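Local coordinates for tailspike protein (Siphovirus 9NA, PDB 3RIQ), which probably binds the lipopolysaccharide of Salmonella as the phage's receptor and cleaves its O-antigen chains as an endorhamnosidase, at residues Y92-F97 against L111-Q116; L172-L177 against W201-K206; I212-G217 against S240-E245; R224-D229 against N262-F267. All blocks are in the same frame, centred on the assembly; numbering follows the deposited sequence.

Interactions 2, 3 and 4 join successive turns of the right-handed parallel beta-helix, whereas interaction 1 is a short two-stranded antiparallel pair in an excursion that packs against it. Interactions 3 and 4 are largely buried; 1 and 2 are only partly so. Interaction 1 relies on two strand bonds, a serine hydroxyl and a tyrosine ring, and its Y95 and F97 reach R242 of interaction 3. Interactions 2 and 4 touch through backbone and T203, and both use an asparagine side-chain oxygen to accept a backbone N-H; interaction 4 adds a salt-bridge network. In interaction 3 the side chains beyond the strands are tyrosines and an arginine.

Interaction 1. Residues Y92-F97 against L111-Q116; sequences YTVYRF and LASVAQ
Y92 and Q116 open a two-residue antiparallel pairing, part of an excursion from the beta-helix, in which strand 92-93 runs beside strand 115-116; they form a non-hydrogen-bonded pair with side chains on the same face. Q116 lays its CG over the centre of the Y92 ring, 3.6 Å from the centroid, a CH-pi contact; its amide lies over the hydroxyl end of the ring, stacked with the planes 18° apart. A tyrosine offers a broad flat face, and the long aliphatic part of glutamine can lie on it while NE2 still bonds to the carbonyl of T90. The CB of Y92 also meets V114 CG1 at 3.9 Å.

T93 pairs with A115 in the hydrogen-bonded manner. T93 N donates to A115 O at 2.8 Å, and A115 N returns a longer bond to T93 O at 3.2 Å. The same T93 O receives the CA-H of V114. The hydroxyl of T93 is used elsewhere, by K120 and R117, so the residue ties this pair to the following chain.

V94 CB lies 4.1 Å from V114 CG2, an apolar contact between two branched side chains; the buried V94 is also packed by Y122, I131 and V110.

At Y95 regular pairing has ended, and a side chain replaces a backbone carbonyl. With chi1 of 83°, S113 holds its OG between its own backbone N and carbonyl carbon, close to the main chain, where it also bonds to V110 O. From there S113 OG accepts the backbone N-H of Y95 at 3.0 Å.

Interaction 2. Residues L172-L177 against W201-K206; sequences LCNHIL and WGTGNK
The two segments run nearly parallel, 23° apart, and meet as neighbouring turns of the beta-helix, with L177 and K206 forming a parallel bridge and K206 N bonded to I176 O at 2.9 Å. Before that bridge the chain turns a corner at H175, whose N donates to T203 O. N205 spans the corner with both ends of its amide: OD1 accepts from I176 N at 2.9 Å, in the carbonyl plane, while ND2 gives an almost straight bond to C173 O at 3.1 Å and another to N225 OD1. An amide, with acceptor and donor side by side, suits this place. N174 works the other way, its OD1 taking T203 N on a lone pair at 3.0 Å and a proton from a water that also bridges to W201 O.

The H175 ring lies with one face over T203 O and G204 CA. G204 suits the place because a side chain there would run into the ring, and its positive phi also favours glycine. K206, in the conformer given, lays CG against L177 CD1, while its amine goes on to D232. I176 N, C173 O and T203 N are thus met by side-chain amides, H175 N and K206 N by backbone carbonyls, which implies a corner fixed by hydrogen bonding more than by apolar packing.

Interaction 3. Residues I212-G217 against S240-E245; sequences IKYGSG and SYRVGE
Y214 and R242 run alongside each other in the same direction, and the arginine NH1 donates to Y214 OH at 3.1 Å within its guanidinium plane. R242 CB and CD run along the tyrosine, with CB 3.6 Å from Y214 CE1. The straight arginine chain thus pairs its aliphatic length with the ring and its charged end with the hydroxyl. Y241 stands beside Y214 as well, ring planes 70° apart, and a water joins the two hydroxyls; K213 CG touches the edge of the Y241 ring.

The backbone sets these groups in place. Y241 N bonds to I212 O at 2.9 Å, and Y214 N to Y241 O at 2.8 Å, both nearly straight. Further along, G244 N reaches G215 O at 2.8 Å and E245 N reaches G217 O. Glycine fits at 244, where a side chain would clash with S216 O.

Farther out, Q274 holds R242 NE, while Y95 takes NH1 and F97 adds a cation-pi contact. K213 NZ forms salt bridges with D230 and D232 of the third subunit, so the contact also borders the trimer interface. Parallel strands 211-214 and 238-241, stacked in register and turning together into loops, are the hallmark of successive coils of a parallel beta-helix, here right-handed.

Interaction 4. Residues R224-D229 against N262-F267; sequences RNDGGD and NYRLVF
An Asx turn and a salt-bridge network mark this junction between loops on successive turns of the beta-helix, centred on D226 and R264. The arginine meets the aspartate with NE and NH2, one to each carboxylate oxygen. R264 NE donates to D226 OD1 at 2.9 Å, on the syn lone pair and close to the guanidinium plane, while R264 NH2 reaches D226 OD2, also at 2.9 Å, tilted somewhat from both planes. D226 has its CG anti to the backbone N (chi1 -175°), which brings the carboxylate across to the arginine and leaves OD1 within reach of G228 N. That second bond, 2.9 Å long and from above the carboxylate plane, closes the Asx turn.

R264 bends at chi3, and its guanidinium lies with one face over the G228-D229 peptide. From there NH1 makes a weak bond, part of a second salt bridge, to D229 OD1, the carboxylate standing almost perpendicular, and a water links NH1 with D229 OD2. Two acidic groups round one arginine probably offset its charge.

The backbones are joined by Y263 N to N225 O at 3.0 Å and G227 N to Y263 O at 2.9 Å. N262 extends the pairing with its side chain, OD1 accepting N225 N at 2.9 Å. Glycine suits 227, where a CB would collide with R264 O, and 228, whose positive phi favours glycine.

The first loop follows strand 220-223, whose F222 meets L265; the second leads into strand 266-273. T203 and G202 bond to D226 from the preceding turn, and D229 packs on Y241 of the second subunit.

Interaction 1. Residues Y92-F97 against L111-Q116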
# COMPACT_ATOMS: atom_id res chain seq x y z
N TYR A 92 -1.60 -38.41 12.54
CA TYR A 92 -2.40 -38.47 11.32
C TYR A 92 -2.83 -37.05 10.98
O TYR A 92 -3.33 -36.32 11.86
CB TYR A 92 -3.64 -39.35 11.53
CG TYR A 92 -3.30 -40.82 11.63
CD1 TYR A 92 -3.22 -41.61 10.46
CD2 TYR A 92 -3.04 -41.42 12.85
CE1 TYR A 92 -2.90 -42.98 10.54
CE2 TYR A 92 -2.71 -42.76 12.93
CZ TYR A 92 -2.64 -43.53 11.77
OH TYR A 92 -2.32 -44.88 11.89
N THR A 93 -2.62 -36.64 9.73
CA THR A 93 -3.10 -35.34 9.28
C THR A 93 -3.98 -35.47 8.07
O THR A 93 -3.83 -36.41 7.27
CB THR A 93 -1.96 -34.34 8.95
OG1 THR A 93 -1.20 -34.80 7.81
CG2 THR A 93 -1.05 -34.15 10.18
N VAL A 94 -4.92 -34.53 7.93
CA VAL A 94 -5.71 -34.37 6.68
C VAL A 94 -4.99 -33.40 5.73
O VAL A 94 -4.48 -32.37 6.19
CB VAL A 94 -7.19 -33.94 6.98
CG1 VAL A 94 -7.29 -32.56 7.69
CG2 VAL A 94 -8.02 -33.92 5.69
N TYR A 95 -4.88 -33.76 4.45
CA TYR A 95 -4.18 -32.95 3.46
C TYR A 95 -5.14 -32.61 2.34
O TYR A 95 -5.51 -33.49 1.54
CB TYR A 95 -2.95 -33.69 2.94
CG TYR A 95 -2.11 -32.82 2.02
CD1 TYR A 95 -1.52 -31.65 2.50
CD2 TYR A 95 -1.88 -33.17 0.70
CE1 TYR A 95 -0.76 -30.84 1.66
CE2 TYR A 95 -1.09 -32.37 -0.16
CZ TYR A 95 -0.54 -31.19 0.35
OH TYR A 95 0.23 -30.39 -0.44
N ARG A 96 -5.58 -31.36 2.29
CA ARG A 96 -6.74 -31.00 1.43
C ARG A 96 -6.36 -30.51 0.02
O ARG A 96 -7.13 -29.77 -0.59
CB ARG A 96 -7.57 -29.91 2.13
CG ARG A 96 -8.29 -30.39 3.41
CD ARG A 96 -9.12 -29.29 4.04
NE ARG A 96 -9.94 -29.78 5.16
CZ ARG A 96 -11.07 -30.48 5.03
NH1 ARG A 96 -11.56 -30.77 3.82
NH2 ARG A 96 -11.74 -30.88 6.11
N PHE A 97 -5.19 -30.91 -0.48
CA PHE A 97 -4.65 -30.39 -1.74
C PHE A 97 -4.18 -31.49 -2.68
O PHE A 97 -3.74 -32.54 -2.25
CB PHE A 97 -3.55 -29.34 -1.48
CG PHE A 97 -4.02 -28.25 -0.56
CD1 PHE A 97 -4.72 -27.14 -1.06
CD2 PHE A 97 -3.88 -28.39 0.84
CE1 PHE A 97 -5.24 -26.17 -0.20
CE2 PHE A 97 -4.39 -27.44 1.71
CZ PHE A 97 -5.09 -26.31 1.18
N LEU A 111 -11.05 -37.86 2.97
CA LEU A 111 -10.87 -38.96 3.94
C LEU A 111 -9.64 -39.82 3.63
O LEU A 111 -8.85 -40.15 4.55
CB LEU A 111 -12.12 -39.84 4.00
CG LEU A 111 -12.05 -41.02 4.97
CD1 LEU A 111 -11.92 -40.55 6.41
CD2 LEU A 111 -13.30 -41.84 4.79
N ALA A 112 -9.45 -40.15 2.36
CA ALA A 112 -8.28 -40.96 1.93
C ALA A 112 -6.91 -40.25 2.06
O ALA A 112 -5.84 -40.91 2.02
CB ALA A 112 -8.49 -41.50 0.53
N SER A 113 -6.93 -38.93 2.24
CA SER A 113 -5.68 -38.18 2.44
C SER A 113 -5.17 -38.29 3.87
O SER A 113 -4.06 -37.88 4.15
CB SER A 113 -5.88 -36.69 2.11
OG SER A 113 -6.44 -35.98 3.21
N VAL A 114 -5.98 -38.84 4.77
CA VAL A 114 -5.57 -38.91 6.18
C VAL A 114 -4.47 -39.97 6.39
O VAL A 114 -4.68 -41.17 6.15
CB VAL A 114 -6.77 -39.16 7.13
CG1 VAL A 114 -6.27 -39.43 8.59
CG2 VAL A 114 -7.78 -38.02 7.02
N ALA A 115 -3.30 -39.51 6.84
CA ALA A 115 -2.08 -40.31 6.90
C ALA A 115 -1.12 -39.68 7.89
O ALA A 115 -1.16 -38.46 8.12
CB ALA A 115 -1.42 -40.39 5.52
N GLN A 116 -0.26 -40.50 8.48
CA GLN A 116 0.79 -39.98 9.37
C GLN A 116 1.82 -39.13 8.64
O GLN A 116 2.46 -39.59 7.68
CB GLN A 116 1.47 -41.12 10.13
CG GLN A 116 0.60 -41.65 11.23
CD GLN A 116 1.26 -42.76 12.01
OE1 GLN A 116 1.36 -43.89 11.53
NE2 GLN A 116 1.71 -42.44 13.23

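Interaction 2. Residues L172-L177 against W201-K206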
# COMPACT_ATOMS: atom_id res chain seq x y z
N LEU A 172 -2.13 -15.68 30.36
CA LEU A 172 -2.05 -14.53 31.29
C LEU A 172 -0.72 -13.77 31.16
O LEU A 172 -0.11 -13.35 32.18
CB LEU A 172 -2.32 -14.91 32.77
CG LEU A 172 -3.76 -15.38 33.08
CD1 LEU A 172 -3.85 -15.75 34.57
CD2 LEU A 172 -4.77 -14.28 32.78
N CYS A 173 -0.26 -13.61 29.92
CA CYS A 173 0.96 -12.88 29.65
C CYS A 173 0.67 -11.50 29.11
O CYS A 173 -0.41 -11.25 28.54
CB CYS A 173 1.84 -13.64 28.63
SG CYS A 173 2.50 -15.24 29.29
N ASN A 174 1.66 -10.62 29.21
CA ASN A 174 1.58 -9.27 28.61
C ASN A 174 2.94 -8.92 28.02
O ASN A 174 3.98 -9.42 28.48
CB ASN A 174 1.23 -8.21 29.65
CG ASN A 174 -0.12 -8.45 30.29
OD1 ASN A 174 -1.17 -8.13 29.72
ND2 ASN A 174 -0.09 -9.04 31.50
N HIS A 175 2.92 -8.07 27.00
CA HIS A 175 4.14 -7.60 26.34
C HIS A 175 5.02 -8.77 25.92
O HIS A 175 6.27 -8.72 26.06
CB HIS A 175 4.85 -6.54 27.18
CG HIS A 175 4.03 -5.30 27.34
ND1 HIS A 175 3.90 -4.36 26.34
CD2 HIS A 175 3.22 -4.89 28.35
CE1 HIS A 175 3.08 -3.41 26.74
NE2 HIS A 175 2.65 -3.71 27.95
N ILE A 176 4.38 -9.81 25.39
CA ILE A 176 5.14 -10.87 24.71
C ILE A 176 5.36 -10.43 23.26
O ILE A 176 4.42 -10.10 22.54
CB ILE A 176 4.35 -12.22 24.72
CG1 ILE A 176 3.98 -12.62 26.17
CG2 ILE A 176 5.16 -13.28 23.98
CD1 ILE A 176 5.16 -12.84 27.09
N LEU A 177 6.63 -10.41 22.84
CA LEU A 177 6.94 -10.15 21.42
C LEU A 177 7.50 -11.40 20.80
O LEU A 177 8.52 -11.91 21.29
CB LEU A 177 7.99 -9.01 21.32
CG LEU A 177 8.58 -8.79 19.92
CD1 LEU A 177 7.49 -8.35 18.88
CD2 LEU A 177 9.67 -7.71 20.02
N TRP A 201 -7.33 -7.45 30.80
CA TRP A 201 -7.16 -7.66 29.36
C TRP A 201 -5.69 -7.78 29.06
O TRP A 201 -4.90 -6.94 29.49
CB TRP A 201 -7.77 -6.48 28.57
CG TRP A 201 -9.24 -6.44 28.77
CD1 TRP A 201 -9.93 -5.94 29.87
CD2 TRP A 201 -10.22 -6.94 27.89
NE1 TRP A 201 -11.29 -6.10 29.70
CE2 TRP A 201 -11.49 -6.72 28.50
CE3 TRP A 201 -10.17 -7.56 26.64
CZ2 TRP A 201 -12.70 -7.11 27.89
CZ3 TRP A 201 -11.38 -7.93 26.02
CH2 TRP A 201 -12.62 -7.71 26.66
N GLY A 202 -5.30 -8.84 28.36
CA GLY A 202 -3.89 -8.97 27.93
C GLY A 202 -3.51 -7.82 26.99
O GLY A 202 -4.34 -7.34 26.23
N THR A 203 -2.27 -7.34 27.07
CA THR A 203 -1.86 -6.23 26.22
C THR A 203 -0.41 -6.32 25.80
O THR A 203 0.36 -6.99 26.47
CB THR A 203 -2.19 -4.86 26.84
OG1 THR A 203 -2.23 -3.86 25.82
CG2 THR A 203 -1.16 -4.47 27.90
N GLY A 204 -0.07 -5.65 24.68
CA GLY A 204 1.30 -5.64 24.21
C GLY A 204 1.77 -6.93 23.56
O GLY A 204 2.95 -7.07 23.30
N ASN A 205 0.87 -7.90 23.35
CA ASN A 205 1.24 -9.22 22.85
C ASN A 205 1.16 -9.16 21.34
O ASN A 205 0.12 -8.77 20.74
CB ASN A 205 0.27 -10.27 23.38
CG ASN A 205 0.40 -10.44 24.88
OD1 ASN A 205 1.52 -10.44 25.42
ND2 ASN A 205 -0.74 -10.69 25.54
N LYS A 206 2.27 -9.48 20.69
CA LYS A 206 2.38 -9.27 19.24
C LYS A 206 3.26 -10.31 18.55
O LYS A 206 4.21 -10.85 19.17
CB LYS A 206 2.87 -7.86 18.95
CG LYS A 206 4.27 -7.55 19.27
CD LYS A 206 4.52 -6.05 19.02
CE LYS A 206 3.60 -5.22 19.93
NZ LYS A 206 3.78 -3.79 19.81
O HOH W 1 -3.31 -8.19 31.58
O HOH W 2 4.59 -4.23 23.97

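Interaction 3. Residues I212-G217 against S240-E245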
# COMPACT_ATOMS: atom_id res chain seq x y z
N ILE A 212 3.88 -19.09 9.45
CA ILE A 212 3.33 -20.22 10.22
C ILE A 212 2.51 -21.05 9.23
O ILE A 212 1.70 -20.50 8.47
CB ILE A 212 2.43 -19.67 11.38
CG1 ILE A 212 3.34 -19.00 12.44
CG2 ILE A 212 1.55 -20.80 11.99
CD1 ILE A 212 2.60 -18.15 13.42
N LYS A 213 2.70 -22.37 9.28
CA LYS A 213 2.14 -23.32 8.31
C LYS A 213 1.27 -24.37 8.99
O LYS A 213 1.64 -24.90 10.05
CB LYS A 213 3.27 -24.05 7.59
CG LYS A 213 4.32 -23.12 7.01
CD LYS A 213 5.40 -23.91 6.23
CE LYS A 213 6.47 -22.93 5.74
NZ LYS A 213 7.54 -23.59 4.90
N TYR A 214 0.13 -24.68 8.37
CA TYR A 214 -0.75 -25.75 8.87
C TYR A 214 -1.21 -25.52 10.33
O TYR A 214 -1.46 -24.38 10.71
CB TYR A 214 -0.17 -27.17 8.61
CG TYR A 214 0.04 -27.41 7.13
CD1 TYR A 214 -1.04 -27.72 6.29
CD2 TYR A 214 1.32 -27.31 6.55
CE1 TYR A 214 -0.86 -27.92 4.90
CE2 TYR A 214 1.53 -27.52 5.15
CZ TYR A 214 0.42 -27.82 4.34
OH TYR A 214 0.60 -28.03 2.99
N GLY A 215 -1.36 -26.60 11.11
CA GLY A 215 -2.10 -26.53 12.38
C GLY A 215 -3.59 -26.55 12.17
O GLY A 215 -4.09 -26.09 11.13
N SER A 216 -4.31 -27.10 13.13
CA SER A 216 -5.78 -27.19 12.98
C SER A 216 -6.48 -25.85 13.25
O SER A 216 -7.67 -25.73 12.97
CB SER A 216 -6.38 -28.28 13.90
OG SER A 216 -6.12 -27.93 15.27
N GLY A 217 -5.74 -24.89 13.84
CA GLY A 217 -6.32 -23.62 14.29
C GLY A 217 -5.97 -22.45 13.38
O GLY A 217 -5.87 -22.59 12.14
N SER A 240 0.61 -16.60 6.62
CA SER A 240 -0.16 -17.68 7.27
C SER A 240 -0.53 -18.64 6.16
O SER A 240 -1.29 -18.26 5.23
CB SER A 240 -1.41 -17.09 7.91
OG SER A 240 -2.25 -18.11 8.41
N TYR A 241 0.01 -19.87 6.21
CA TYR A 241 -0.11 -20.79 5.07
C TYR A 241 -0.85 -22.07 5.41
O TYR A 241 -0.39 -22.85 6.25
CB TYR A 241 1.32 -21.17 4.62
CG TYR A 241 1.40 -22.26 3.57
CD1 TYR A 241 0.80 -22.13 2.29
CD2 TYR A 241 2.12 -23.44 3.85
CE1 TYR A 241 0.91 -23.15 1.33
CE2 TYR A 241 2.24 -24.47 2.88
CZ TYR A 241 1.63 -24.29 1.63
OH TYR A 241 1.74 -25.26 0.63
N ARG A 242 -2.01 -22.25 4.78
CA ARG A 242 -2.79 -23.51 4.92
C ARG A 242 -3.14 -23.92 6.36
O ARG A 242 -3.17 -25.14 6.71
CB ARG A 242 -2.09 -24.66 4.18
CG ARG A 242 -2.20 -24.48 2.67
CD ARG A 242 -1.47 -25.60 1.95
NE ARG A 242 -1.63 -25.49 0.51
CZ ARG A 242 -1.12 -26.37 -0.34
NH1 ARG A 242 -0.49 -27.46 0.15
NH2 ARG A 242 -1.30 -26.22 -1.65
N VAL A 243 -3.46 -22.92 7.17
CA VAL A 243 -3.98 -23.26 8.50
C VAL A 243 -5.40 -23.86 8.39
O VAL A 243 -6.14 -23.63 7.42
CB VAL A 243 -3.93 -22.06 9.50
CG1 VAL A 243 -2.51 -21.52 9.55
CG2 VAL A 243 -4.93 -20.97 9.15
N GLY A 244 -5.76 -24.64 9.41
CA GLY A 244 -7.07 -25.33 9.40
C GLY A 244 -8.26 -24.41 9.75
O GLY A 244 -9.42 -24.77 9.45
N GLU A 245 -7.99 -23.25 10.34
CA GLU A 245 -9.05 -22.29 10.62
C GLU A 245 -8.79 -21.00 9.84
O GLU A 245 -8.78 -21.03 8.60
CB GLU A 245 -9.26 -22.10 12.15
CG GLU A 245 -9.86 -23.37 12.76
CD GLU A 245 -10.34 -23.23 14.19
OE1 GLU A 245 -10.78 -22.12 14.58
OE2 GLU A 245 -10.29 -24.24 14.94
O HOH W 3 2.88 -27.64 1.69

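Interaction 4. Residues R224-D229 against N262-F267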
# COMPACT_ATOMS: atom_id res chain seq x y z
N ARG A 224 -9.21 -12.31 24.80
CA ARG A 224 -9.29 -11.25 25.84
C ARG A 224 -8.02 -10.38 25.86
O ARG A 224 -7.41 -10.16 26.94
CB ARG A 224 -9.63 -11.80 27.26
CG ARG A 224 -10.24 -10.73 28.15
CD ARG A 224 -10.67 -11.29 29.53
NE ARG A 224 -11.20 -10.19 30.36
CZ ARG A 224 -12.45 -9.73 30.32
NH1 ARG A 224 -13.37 -10.32 29.55
NH2 ARG A 224 -12.82 -8.71 31.11
N ASN A 225 -7.63 -9.91 24.67
CA ASN A 225 -6.54 -8.92 24.53
C ASN A 225 -7.11 -7.56 24.14
O ASN A 225 -8.09 -7.49 23.38
CB ASN A 225 -5.48 -9.37 23.49
CG ASN A 225 -4.44 -10.33 24.07
OD1 ASN A 225 -3.22 -10.05 24.00
ND2 ASN A 225 -4.89 -11.45 24.66
N ASP A 226 -6.52 -6.49 24.68
CA ASP A 226 -6.88 -5.11 24.34
C ASP A 226 -5.60 -4.32 24.18
O ASP A 226 -4.83 -4.18 25.15
CB ASP A 226 -7.77 -4.54 25.46
CG ASP A 226 -8.30 -3.15 25.15
OD1 ASP A 226 -7.83 -2.47 24.19
OD2 ASP A 226 -9.25 -2.73 25.89
N GLY A 227 -5.37 -3.82 22.98
CA GLY A 227 -4.16 -3.03 22.73
C GLY A 227 -4.13 -1.65 23.39
O GLY A 227 -3.12 -0.95 23.33
N GLY A 228 -5.25 -1.25 24.01
CA GLY A 228 -5.40 0.11 24.55
C GLY A 228 -5.61 1.12 23.43
O GLY A 228 -5.50 0.77 22.26
N ASP A 229 -5.89 2.39 23.75
CA ASP A 229 -5.84 3.40 22.68
C ASP A 229 -4.44 3.40 22.02
O ASP A 229 -4.32 3.73 20.84
CB ASP A 229 -6.26 4.77 23.20
CG ASP A 229 -7.75 4.81 23.49
OD1 ASP A 229 -8.52 4.17 22.73
OD2 ASP A 229 -8.15 5.43 24.51
N ASN A 262 -11.78 -9.20 21.88
CA ASN A 262 -10.55 -8.43 21.72
C ASN A 262 -10.80 -7.06 21.16
O ASN A 262 -11.74 -6.89 20.38
CB ASN A 262 -9.56 -9.18 20.80
CG ASN A 262 -9.29 -10.58 21.28
OD1 ASN A 262 -8.33 -10.80 22.04
ND2 ASN A 262 -10.12 -11.55 20.84
N TYR A 263 -9.93 -6.11 21.51
CA TYR A 263 -10.09 -4.69 21.20
C TYR A 263 -8.80 -4.04 20.81
O TYR A 263 -7.72 -4.42 21.31
CB TYR A 263 -10.63 -3.91 22.44
CG TYR A 263 -12.07 -4.24 22.77
CD1 TYR A 263 -13.12 -3.45 22.29
CD2 TYR A 263 -12.39 -5.35 23.56
CE1 TYR A 263 -14.45 -3.77 22.56
CE2 TYR A 263 -13.71 -5.66 23.86
CZ TYR A 263 -14.74 -4.86 23.34
OH TYR A 263 -16.04 -5.16 23.60
N ARG A 264 -8.89 -3.06 19.91
CA ARG A 264 -7.78 -2.13 19.69
C ARG A 264 -6.43 -2.76 19.33
O ARG A 264 -5.37 -2.42 19.88
CB ARG A 264 -7.66 -1.17 20.91
CG ARG A 264 -8.90 -0.26 20.97
CD ARG A 264 -8.84 0.74 22.12
NE ARG A 264 -8.85 0.14 23.45
CZ ARG A 264 -9.18 0.79 24.57
NH1 ARG A 264 -9.50 2.08 24.53
NH2 ARG A 264 -9.18 0.16 25.74
N LEU A 265 -6.47 -3.74 18.42
CA LEU A 265 -5.25 -4.38 17.92
C LEU A 265 -4.92 -3.83 16.54
O LEU A 265 -5.77 -3.18 15.88
CB LEU A 265 -5.43 -5.91 17.85
CG LEU A 265 -5.73 -6.54 19.22
CD1 LEU A 265 -6.10 -8.03 19.05
CD2 LEU A 265 -4.53 -6.42 20.19
N VAL A 266 -3.68 -4.09 16.09
CA VAL A 266 -3.25 -3.74 14.73
C VAL A 266 -2.88 -5.00 13.97
O VAL A 266 -2.10 -5.84 14.48
CB VAL A 266 -2.00 -2.81 14.78
CG1 VAL A 266 -1.51 -2.52 13.33
CG2 VAL A 266 -2.31 -1.51 15.51
N PHE A 267 -3.46 -5.15 12.78
CA PHE A 267 -3.12 -6.24 11.87
C PHE A 267 -2.61 -5.56 10.60
O PHE A 267 -3.40 -4.93 9.87
CB PHE A 267 -4.37 -7.10 11.57
CG PHE A 267 -4.99 -7.69 12.81
CD1 PHE A 267 -4.50 -8.88 13.34
CD2 PHE A 267 -6.03 -7.02 13.52
CE1 PHE A 267 -5.06 -9.43 14.50
CE2 PHE A 267 -6.58 -7.56 14.70
CZ PHE A 267 -6.09 -8.77 15.18
O HOH W 4 -10.40 4.81 26.01